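Local structure of sensor protein (Rhodopseudomonas palustris, 2OOL) at residues Ala101-Val109 with Arg116-Arg124; Ala169-Phe179 with Val306-Ile317. The protein is a bacteriophytochrome photoreceptor that binds a biliverdin chromophore in the PAS-GAF fragment described here, and probably relays light signals through the histidine kinase of the full-length protein. All coordinates share one frame; numbering follows the deposited sequence.

Overall arrangement
Contact 1, the earlier along the chain, pairs the two strands of the hairpin 105-111/114-125 in the PAS domain; contact 2 packs helix 162-177 against helix 308-332 in the GAF domain that follows. Their centres lie 20 Å apart, yet they touch: Pro-104 and Ile-121 of the hairpin pack on Tyr-308 in the first turn of helix 308-332, and Pro-104 also packs on Glu-309. That helix thus serves both domains, and its Glu-309 and Gln-312 also pack on the second subunit, placing the PAS-GAF junction beside the dimer interface.

Contact 1 (Ala101-Val109 with Arg116-Arg124); sequences AINPIRLDV and RAFNGILHR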
loop_
_atom_site.group_PDB
_atom_site.type_symbol
_atom_site.label_atom_id
_atom_site.label_comp_id
_atom_site.label_asym_id
_atom_site.label_seq_id
_atom_site.Cartn_x
_atom_site.Cartn_y
_atom_site.Cartn_z
ATOM N N ALA A 101 -5.689 -14.423 2.147
ATOM C CA ALA A 101 -5.174 -13.602 1.046
ATOM C C ALA A 101 -6.192 -13.387 -0.091
ATOM O O ALA A 101 -6.071 -12.419 -0.851
ATOM C CB ALA A 101 -3.924 -14.234 0.496
ATOM N N ILE A 102 -7.203 -14.243 -0.167
ATOM C CA ILE A 102 -8.028 -14.386 -1.358
ATOM C C ILE A 102 -8.928 -13.180 -1.679
ATOM O O ILE A 102 -9.051 -12.821 -2.848
ATOM C CB ILE A 102 -8.915 -15.702 -1.288
ATOM C CG1 ILE A 102 -10.240 -15.490 -0.486
ATOM C CG2 ILE A 102 -8.088 -16.898 -0.770
ATOM C CD1 ILE A 102 -10.508 -16.451 0.718
ATOM N N ASN A 103 -9.557 -12.564 -0.667
ATOM C CA ASN A 103 -10.573 -11.545 -0.919
ATOM C C ASN A 103 -9.870 -10.235 -1.356
ATOM O O ASN A 103 -8.809 -9.881 -0.802
ATOM C CB ASN A 103 -11.421 -11.254 0.319
ATOM C CG ASN A 103 -12.571 -12.254 0.534
ATOM O OD1 ASN A 103 -13.059 -12.901 -0.396
ATOM N ND2 ASN A 103 -13.013 -12.371 1.792
ATOM N N PRO A 104 -10.449 -9.514 -2.332
ATOM C CA PRO A 104 -11.598 -9.823 -3.158
ATOM C C PRO A 104 -11.178 -10.663 -4.372
ATOM O O PRO A 104 -10.020 -10.587 -4.802
ATOM C CB PRO A 104 -12.073 -8.432 -3.579
ATOM C CG PRO A 104 -10.851 -7.671 -3.738
ATOM C CD PRO A 104 -9.916 -8.168 -2.666
ATOM N N ILE A 105 -12.136 -11.409 -4.914
ATOM C CA ILE A 105 -11.951 -12.241 -6.077
ATOM C C ILE A 105 -12.776 -11.629 -7.193
ATOM O O ILE A 105 -13.923 -11.300 -6.963
ATOM C CB ILE A 105 -12.480 -13.671 -5.773
ATOM C CG1 ILE A 105 -11.822 -14.226 -4.503
ATOM C CG2 ILE A 105 -12.241 -14.608 -6.948
ATOM C CD1 ILE A 105 -12.795 -14.922 -3.579
ATOM N N ARG A 106 -12.227 -11.475 -8.397
ATOM C CA ARG A 106 -13.030 -10.920 -9.489
ATOM C C ARG A 106 -13.974 -11.983 -9.962
ATOM O O ARG A 106 -13.557 -13.074 -10.260
ATOM C CB ARG A 106 -12.177 -10.432 -10.660
ATOM C CG ARG A 106 -13.041 -9.787 -11.818
ATOM C CD ARG A 106 -12.629 -10.215 -13.214
ATOM N NE ARG A 106 -13.419 -9.438 -14.157
ATOM C CZ ARG A 106 -12.933 -8.563 -15.039
ATOM N NH1 ARG A 106 -11.608 -8.324 -15.219
ATOM N NH2 ARG A 106 -13.824 -7.911 -15.763
ATOM N N LEU A 107 -15.256 -11.657 -10.007
ATOM C CA LEU A 107 -16.270 -12.534 -10.526
ATOM C C LEU A 107 -17.110 -11.777 -11.556
ATOM O O LEU A 107 -17.525 -10.621 -11.314
ATOM C CB LEU A 107 -17.156 -13.029 -9.393
ATOM C CG LEU A 107 -16.493 -13.940 -8.319
ATOM C CD1 LEU A 107 -17.430 -14.322 -7.268
ATOM C CD2 LEU A 107 -15.887 -15.182 -8.924
ATOM N N ASP A 108 -17.328 -12.431 -12.699
ATOM C CA ASP A 108 -18.162 -11.962 -13.781
ATOM C C ASP A 108 -19.424 -12.814 -13.815
ATOM O O ASP A 108 -19.331 -14.039 -13.966
ATOM C CB ASP A 108 -17.386 -12.068 -15.120
ATOM C CG ASP A 108 -16.183 -11.070 -15.195
ATOM O OD1 ASP A 108 -16.231 -10.031 -14.550
ATOM O OD2 ASP A 108 -15.179 -11.313 -15.885
ATOM N N VAL A 109 -20.578 -12.164 -13.663
ATOM C CA VAL A 109 -21.902 -12.780 -13.668
ATOM C C VAL A 109 -22.489 -12.630 -15.073
ATOM O O VAL A 109 -22.418 -11.537 -15.650
ATOM C CB VAL A 109 -22.823 -12.055 -12.671
ATOM C CG1 VAL A 109 -24.244 -12.562 -12.681
ATOM C CG2 VAL A 109 -22.226 -12.103 -11.263
ATOM N N ARG A 116 -21.599 -8.750 -16.176
ATOM C CA ARG A 116 -21.306 -7.787 -15.128
ATOM C C ARG A 116 -20.193 -8.247 -14.228
ATOM O O ARG A 116 -20.236 -9.364 -13.694
ATOM C CB ARG A 116 -22.515 -7.605 -14.223
ATOM C CG ARG A 116 -23.716 -6.972 -14.899
ATOM C CD ARG A 116 -23.687 -5.468 -14.699
ATOM N NE ARG A 116 -23.708 -5.080 -13.287
ATOM C CZ ARG A 116 -24.807 -4.991 -12.540
ATOM N NH1 ARG A 116 -26.012 -5.260 -13.052
ATOM N NH2 ARG A 116 -24.697 -4.606 -11.262
ATOM N N ALA A 117 -19.266 -7.318 -13.946
ATOM C CA ALA A 117 -18.063 -7.564 -13.166
ATOM C C ALA A 117 -18.190 -7.000 -11.714
ATOM O O ALA A 117 -18.632 -5.857 -11.486
ATOM C CB ALA A 117 -16.793 -6.918 -13.892
ATOM N N PHE A 118 -17.744 -7.815 -10.770
ATOM C CA PHE A 118 -17.883 -7.601 -9.340
ATOM C C PHE A 118 -16.635 -8.001 -8.581
ATOM O O PHE A 118 -15.803 -8.734 -9.054
ATOM C CB PHE A 118 -18.997 -8.454 -8.755
ATOM C CG PHE A 118 -20.372 -8.133 -9.265
ATOM C CD1 PHE A 118 -21.105 -7.079 -8.722
ATOM C CD2 PHE A 118 -20.958 -8.916 -10.249
ATOM C CE1 PHE A 118 -22.359 -6.759 -9.203
ATOM C CE2 PHE A 118 -22.217 -8.637 -10.715
ATOM C CZ PHE A 118 -22.931 -7.564 -10.206
ATOM N N ASN A 119 -16.538 -7.471 -7.358
ATOM C CA ASN A 119 -15.597 -7.912 -6.352
ATOM C C ASN A 119 -16.361 -8.946 -5.569
ATOM O O ASN A 119 -17.386 -8.629 -4.943
ATOM C CB ASN A 119 -15.214 -6.777 -5.359
ATOM C CG ASN A 119 -13.947 -6.071 -5.705
ATOM O OD1 ASN A 119 -13.586 -5.089 -5.016
ATOM N ND2 ASN A 119 -13.229 -6.551 -6.700
ATOM N N GLY A 120 -15.832 -10.162 -5.547
ATOM C CA GLY A 120 -16.428 -11.243 -4.770
ATOM C C GLY A 120 -15.773 -11.377 -3.400
ATOM O O GLY A 120 -14.529 -11.525 -3.284
ATOM N N ILE A 121 -16.608 -11.328 -2.357
ATOM C CA ILE A 121 -16.131 -11.324 -0.974
ATOM C C ILE A 121 -16.714 -12.580 -0.329
ATOM O O ILE A 121 -17.904 -12.680 -0.127
ATOM C CB ILE A 121 -16.613 -10.079 -0.170
ATOM C CG1 ILE A 121 -16.462 -8.792 -0.982
ATOM C CG2 ILE A 121 -15.926 -10.014 1.239
ATOM C CD1 ILE A 121 -15.106 -8.321 -1.085
ATOM N N LEU A 122 -15.833 -13.504 -0.021
ATOM C CA LEU A 122 -16.133 -14.840 0.407
ATOM C C LEU A 122 -15.826 -15.009 1.905
ATOM O O LEU A 122 -14.793 -14.505 2.406
ATOM C CB LEU A 122 -15.188 -15.741 -0.377
ATOM C CG LEU A 122 -15.556 -17.106 -0.870
ATOM C CD1 LEU A 122 -17.027 -17.249 -1.298
ATOM C CD2 LEU A 122 -14.547 -17.343 -2.038
ATOM N N HIS A 123 -16.704 -15.691 2.626
ATOM C CA HIS A 123 -16.391 -16.103 3.982
ATOM C C HIS A 123 -17.173 -17.321 4.474
ATOM O O HIS A 123 -18.228 -17.660 3.948
ATOM C CB HIS A 123 -16.474 -14.925 4.970
ATOM C CG HIS A 123 -17.831 -14.686 5.532
ATOM N ND1 HIS A 123 -18.686 -13.734 5.016
ATOM C CD2 HIS A 123 -18.443 -15.195 6.634
ATOM C CE1 HIS A 123 -19.785 -13.692 5.759
ATOM N NE2 HIS A 123 -19.666 -14.575 6.747
ATOM N N ARG A 124 -16.592 -17.963 5.480
ATOM C CA ARG A 124 -17.118 -19.181 6.122
ATOM C C ARG A 124 -17.465 -18.883 7.576
ATOM O O ARG A 124 -16.616 -18.401 8.282
ATOM C CB ARG A 124 -16.017 -20.202 6.176
ATOM C CG ARG A 124 -15.919 -21.108 4.989
ATOM C CD ARG A 124 -14.976 -22.276 5.356
ATOM N NE ARG A 124 -14.592 -23.067 4.192
ATOM C CZ ARG A 124 -13.827 -22.635 3.187
ATOM N NH1 ARG A 124 -13.316 -21.399 3.178
ATOM N NH2 ARG A 124 -13.574 -23.464 2.174
#
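The antiparallel beta hairpin at the edge of the PAS domain sheet, strands 105-111 and 114-125, pairs Ile-105 with Gly-120, Leu-107 with Phe-118 and Val-109 with Arg-116 as hydrogen-bonded pairs. Where regular pairing gives way, just before the cis peptide bond leading into Pro-104, a side chain takes over the work of the backbone. The amide of Asn-103 grips both main-chain polar atoms of Leu-122: OD1 accepts from Leu-122 N at 2.9 Å in an almost straight bond (174° at the hydrogen), and ND2 donates to Leu-122 O at 2.8 Å, with that oxygen close to the amide plane. These two bonds fix the rotation of the amide and continue the bonding pattern two residues before Ile-105, by side chain instead of backbone. Pro-104 lays its ring alongside Asn-119 and brings CB to 3.9 Å from CD1 of Ile-121.

The two faces of the hairpin differ. On the face of Leu-107, Val-109 and Phe-118, which packs against Leu-131 and Leu-133 of the neighbouring strand, Gly-120 has no side chain, and CD1 of Leu-107 lies 4.1 Å from its CA. Val-109 sets CG1 anti to N (chi1 176°), leaving CG2 beside that N to meet the Phe-118 ring obliquely, 3.5 Å from CE2. On the other face, Arg-106 and Asp-108 flank Ala-117. Within the strand, NE of Arg-106 forms a salt bridge with OD1 of Asp-108 at 2.9 Å, on the syn side but tilted from the carboxylate plane and near the guanidinium plane, and the same OD1 lies 3.2 Å from CB of Ala-117.

Contact 2 (Ala169-Phe179 with Val306-Ile317); sequences AASEVRRITGF and VSYEVRQACELI
The carbonyl oxygen of Val-173 is held twice by Thr-177, whose hydroxyl OG1 donates at 2.7 Å while its backbone N, at 3.0 Å, arrives from the opposite face of the carbonyl plane. Folding OG1 back against its own helix (chi1 61°) leaves the methyl branch of Thr-177 to face the partner helix, where CG2 lies 3.5 Å from SG of Cys-314. Val-173 adds CG1 to the same sulfur.

Segments 169-177 and 308-317 of the two helices run antiparallel, at 173° with a closest axis approach of 10.2 Å, and lie side by side on the GAF domain sheet. Ile-182 of that sheet lies under Val-173 and Thr-177, and Ile-284 under Cys-314; Phe-145 of helix 142-157 packs on Ile-176 and Ala-313. The seam is knobs-into-holes. Ile-176 enters the hole formed by Val-310, Ala-313, Cys-314 and Ile-317; its CG1 lies between backbone N and carbonyl carbon (chi1 67°), a setting that extends CD1 to 3.9 Å from CB of Ala-313. In return Ile-317 fits among Ala-169, Glu-172, Val-173 and Ile-176; the two isoleucines meet tip to tip, CD1 to CD1 at 4.0 Å, and Glu-172 passes Ile-317 at about a right angle.

Past the C-terminal end of helix 162-177 and ahead of helix 308-332, CG2 of Val-306 presses against the ring of Phe-179, whose side chain is about 8 Å from the bound biliverdin. The carbonyl O of Val-306 accepts from NH1 of Arg-311 at 2.8 Å, in the carbonyl plane, while NH2 of that arginine forms a salt bridge with Glu-134 on strand 128-134, joining the GAF helix to the PAS sheet.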
loop_
_atom_site.group_PDB
_atom_site.type_symbol
_atom_site.label_atom_id
_atom_site.label_comp_id
_atom_site.label_asym_id
_atom_site.label_seq_id
_atom_site.Cartn_x
_atom_site.Cartn_y
_atom_site.Cartn_z
ATOM N N ALA A 169 -3.243 9.373 11.039
ATOM C CA ALA A 169 -4.154 8.302 10.589
ATOM C C ALA A 169 -5.366 8.880 9.883
ATOM O O ALA A 169 -5.687 8.436 8.794
ATOM C CB ALA A 169 -4.578 7.423 11.747
ATOM N N ALA A 170 -6.011 9.885 10.482
ATOM C CA ALA A 170 -7.289 10.437 9.978
ATOM C C ALA A 170 -7.113 11.107 8.643
ATOM O O ALA A 170 -7.927 10.927 7.734
ATOM C CB ALA A 170 -7.923 11.428 10.980
ATOM N N SER A 171 -6.053 11.904 8.533
ATOM C CA SER A 171 -5.772 12.613 7.292
ATOM C C SER A 171 -5.427 11.677 6.125
ATOM O O SER A 171 -5.891 11.870 5.012
ATOM C CB SER A 171 -4.657 13.671 7.514
ATOM O OG SER A 171 -3.462 13.024 7.914
ATOM N N GLU A 172 -4.654 10.632 6.359
ATOM C CA GLU A 172 -4.429 9.663 5.271
ATOM C C GLU A 172 -5.708 8.922 4.876
ATOM O O GLU A 172 -5.973 8.696 3.702
ATOM C CB GLU A 172 -3.348 8.649 5.635
ATOM C CG GLU A 172 -3.196 7.477 4.575
ATOM C CD GLU A 172 -2.460 7.910 3.299
ATOM O OE1 GLU A 172 -1.977 9.048 3.234
ATOM O OE2 GLU A 172 -2.330 7.097 2.364
ATOM N N VAL A 173 -6.507 8.543 5.853
ATOM C CA VAL A 173 -7.795 7.919 5.572
ATOM C C VAL A 173 -8.683 8.855 4.745
ATOM O O VAL A 173 -9.372 8.404 3.831
ATOM C CB VAL A 173 -8.498 7.413 6.873
ATOM C CG1 VAL A 173 -9.975 7.128 6.654
ATOM C CG2 VAL A 173 -7.841 6.121 7.391
ATOM N N ARG A 174 -8.649 10.158 5.022
ATOM C CA ARG A 174 -9.448 11.089 4.243
ATOM C C ARG A 174 -8.918 11.180 2.809
ATOM O O ARG A 174 -9.696 11.198 1.859
ATOM C CB ARG A 174 -9.496 12.490 4.871
ATOM C CG ARG A 174 -10.563 13.338 4.240
ATOM C CD ARG A 174 -10.804 14.687 4.956
ATOM N NE ARG A 174 -9.684 15.631 4.890
ATOM C CZ ARG A 174 -9.455 16.499 3.901
ATOM N NH1 ARG A 174 -10.242 16.560 2.833
ATOM N NH2 ARG A 174 -8.421 17.323 3.987
ATOM N N ARG A 175 -7.595 11.214 2.677
ATOM C CA ARG A 175 -6.920 11.173 1.374
ATOM C C ARG A 175 -7.408 10.056 0.446
ATOM O O ARG A 175 -7.641 10.287 -0.738
ATOM C CB ARG A 175 -5.420 10.965 1.581
ATOM C CG ARG A 175 -4.527 11.607 0.526
ATOM C CD ARG A 175 -3.066 11.551 0.979
ATOM N NE ARG A 175 -2.714 12.681 1.847
ATOM C CZ ARG A 175 -2.327 12.629 3.130
ATOM N NH1 ARG A 175 -2.186 11.486 3.781
ATOM N NH2 ARG A 175 -2.026 13.774 3.759
ATOM N N ILE A 176 -7.584 8.858 0.984
ATOM C CA ILE A 176 -7.811 7.690 0.143
ATOM C C ILE A 176 -9.271 7.290 0.067
ATOM O O ILE A 176 -9.618 6.491 -0.786
ATOM C CB ILE A 176 -6.926 6.501 0.581
ATOM C CG1 ILE A 176 -7.334 5.995 1.968
ATOM C CG2 ILE A 176 -5.417 6.926 0.581
ATOM C CD1 ILE A 176 -6.519 4.782 2.452
ATOM N N THR A 177 -10.119 7.841 0.930
ATOM C CA THR A 177 -11.553 7.563 0.914
ATOM C C THR A 177 -12.343 8.662 0.219
ATOM O O THR A 177 -13.419 8.422 -0.312
ATOM C CB THR A 177 -12.144 7.338 2.355
ATOM O OG1 THR A 177 -11.984 8.488 3.189
ATOM C CG2 THR A 177 -11.508 6.142 3.054
ATOM N N GLY A 178 -11.825 9.883 0.259
ATOM C CA GLY A 178 -12.567 11.047 -0.181
ATOM C C GLY A 178 -13.726 11.481 0.696
ATOM O O GLY A 178 -14.497 12.343 0.304
ATOM N N PHE A 179 -13.871 10.898 1.882
ATOM C CA PHE A 179 -15.024 11.213 2.732
ATOM C C PHE A 179 -14.791 12.616 3.308
ATOM O O PHE A 179 -13.654 13.045 3.520
ATOM C CB PHE A 179 -15.224 10.167 3.844
ATOM C CG PHE A 179 -16.184 9.035 3.494
ATOM C CD1 PHE A 179 -16.150 8.388 2.249
ATOM C CD2 PHE A 179 -17.094 8.597 4.429
ATOM C CE1 PHE A 179 -17.004 7.349 1.972
ATOM C CE2 PHE A 179 -17.954 7.548 4.176
ATOM C CZ PHE A 179 -17.915 6.918 2.938
ATOM N N VAL A 306 -16.916 2.976 -0.905
ATOM C CA VAL A 306 -15.484 2.821 -0.828
ATOM C C VAL A 306 -15.180 1.353 -1.119
ATOM O O VAL A 306 -15.790 0.446 -0.507
ATOM C CB VAL A 306 -14.938 3.247 0.608
ATOM C CG1 VAL A 306 -13.416 3.111 0.692
ATOM C CG2 VAL A 306 -15.334 4.666 0.919
ATOM N N SER A 307 -14.306 1.092 -2.094
ATOM C CA SER A 307 -14.085 -0.317 -2.555
ATOM C C SER A 307 -13.450 -1.200 -1.490
ATOM O O SER A 307 -12.872 -0.715 -0.549
ATOM C CB SER A 307 -13.197 -0.360 -3.795
ATOM O OG SER A 307 -11.834 -0.166 -3.429
ATOM N N TYR A 308 -13.528 -2.518 -1.636
ATOM C CA TYR A 308 -13.004 -3.396 -0.621
ATOM C C TYR A 308 -11.514 -3.132 -0.343
ATOM O O TYR A 308 -11.066 -3.170 0.822
ATOM C CB TYR A 308 -13.165 -4.823 -1.062
ATOM C CG TYR A 308 -12.967 -5.838 0.020
ATOM C CD1 TYR A 308 -13.981 -6.115 0.915
ATOM C CD2 TYR A 308 -11.785 -6.532 0.130
ATOM C CE1 TYR A 308 -13.815 -7.072 1.895
ATOM C CE2 TYR A 308 -11.612 -7.496 1.103
ATOM C CZ TYR A 308 -12.619 -7.746 1.986
ATOM O OH TYR A 308 -12.461 -8.710 2.966
ATOM N N GLU A 309 -10.747 -2.921 -1.421
ATOM C CA GLU A 309 -9.319 -2.746 -1.334
ATOM C C GLU A 309 -8.969 -1.425 -0.615
ATOM O O GLU A 309 -8.007 -1.391 0.147
ATOM C CB GLU A 309 -8.656 -2.753 -2.740
ATOM C CG GLU A 309 -8.758 -4.078 -3.536
ATOM C CD GLU A 309 -9.946 -4.120 -4.500
ATOM O OE1 GLU A 309 -11.008 -3.526 -4.177
ATOM O OE2 GLU A 309 -9.805 -4.739 -5.592
ATOM N N VAL A 310 -9.750 -0.367 -0.832
ATOM C CA VAL A 310 -9.560 0.862 -0.078
ATOM C C VAL A 310 -9.844 0.676 1.416
ATOM O O VAL A 310 -9.121 1.231 2.262
ATOM C CB VAL A 310 -10.322 2.051 -0.667
ATOM C CG1 VAL A 310 -10.186 3.295 0.260
ATOM C CG2 VAL A 310 -9.749 2.399 -2.076
ATOM N N ARG A 311 -10.851 -0.130 1.739
ATOM C CA ARG A 311 -11.177 -0.485 3.119
ATOM C C ARG A 311 -10.080 -1.301 3.745
ATOM O O ARG A 311 -9.759 -1.067 4.913
ATOM C CB ARG A 311 -12.574 -1.156 3.237
ATOM C CG ARG A 311 -13.666 -0.233 2.651
ATOM C CD ARG A 311 -15.118 -0.494 2.995
ATOM N NE ARG A 311 -15.578 -1.872 3.003
ATOM C CZ ARG A 311 -16.049 -2.538 1.940
ATOM N NH1 ARG A 311 -16.044 -2.005 0.715
ATOM N NH2 ARG A 311 -16.501 -3.763 2.090
ATOM N N GLN A 312 -9.461 -2.222 3.000
ATOM C CA GLN A 312 -8.321 -2.967 3.513
ATOM C C GLN A 312 -7.123 -2.027 3.819
ATOM O O GLN A 312 -6.312 -2.325 4.718
ATOM C CB GLN A 312 -7.854 -4.044 2.554
ATOM C CG GLN A 312 -8.797 -5.228 2.360
ATOM C CD GLN A 312 -8.238 -6.220 1.351
ATOM O OE1 GLN A 312 -7.978 -5.877 0.170
ATOM N NE2 GLN A 312 -8.011 -7.432 1.809
ATOM N N ALA A 313 -7.002 -0.941 3.048
ATOM C CA ALA A 313 -5.935 0.043 3.268
ATOM C C ALA A 313 -6.176 0.817 4.570
ATOM O O ALA A 313 -5.284 0.933 5.366
ATOM C CB ALA A 313 -5.800 0.994 2.088
ATOM N N CYS A 314 -7.389 1.320 4.769
ATOM C CA CYS A 314 -7.809 1.913 6.028
ATOM C C CYS A 314 -7.556 1.019 7.241
ATOM O O CYS A 314 -7.216 1.523 8.313
ATOM C CB CYS A 314 -9.297 2.317 5.971
ATOM S SG CYS A 314 -9.725 3.538 4.618
ATOM N N GLU A 315 -7.749 -0.287 7.090
ATOM C CA GLU A 315 -7.608 -1.228 8.183
ATOM C C GLU A 315 -6.137 -1.367 8.551
ATOM O O GLU A 315 -5.791 -1.414 9.727
ATOM C CB GLU A 315 -8.197 -2.595 7.832
ATOM C CG GLU A 315 -8.175 -3.550 9.006
ATOM C CD GLU A 315 -8.657 -4.969 8.641
ATOM O OE1 GLU A 315 -8.769 -5.300 7.451
ATOM O OE2 GLU A 315 -8.903 -5.767 9.564
ATOM N N LEU A 316 -5.301 -1.447 7.512
ATOM C CA LEU A 316 -3.849 -1.426 7.668
ATOM C C LEU A 316 -3.385 -0.203 8.452
ATOM O O LEU A 316 -2.593 -0.324 9.409
ATOM C CB LEU A 316 -3.160 -1.447 6.312
ATOM C CG LEU A 316 -1.637 -1.416 6.271
ATOM C CD1 LEU A 316 -0.984 -2.548 7.078
ATOM C CD2 LEU A 316 -1.179 -1.436 4.800
ATOM N N ILE A 317 -3.856 0.967 8.026
ATOM C CA ILE A 317 -3.540 2.227 8.709
ATOM C C ILE A 317 -3.924 2.172 10.197
ATOM O O ILE A 317 -3.152 2.600 11.082
ATOM C CB ILE A 317 -4.178 3.412 7.968
ATOM C CG1 ILE A 317 -3.342 3.733 6.712
ATOM C CG2 ILE A 317 -4.254 4.703 8.836
ATOM C CD1 ILE A 317 -4.095 4.472 5.657
#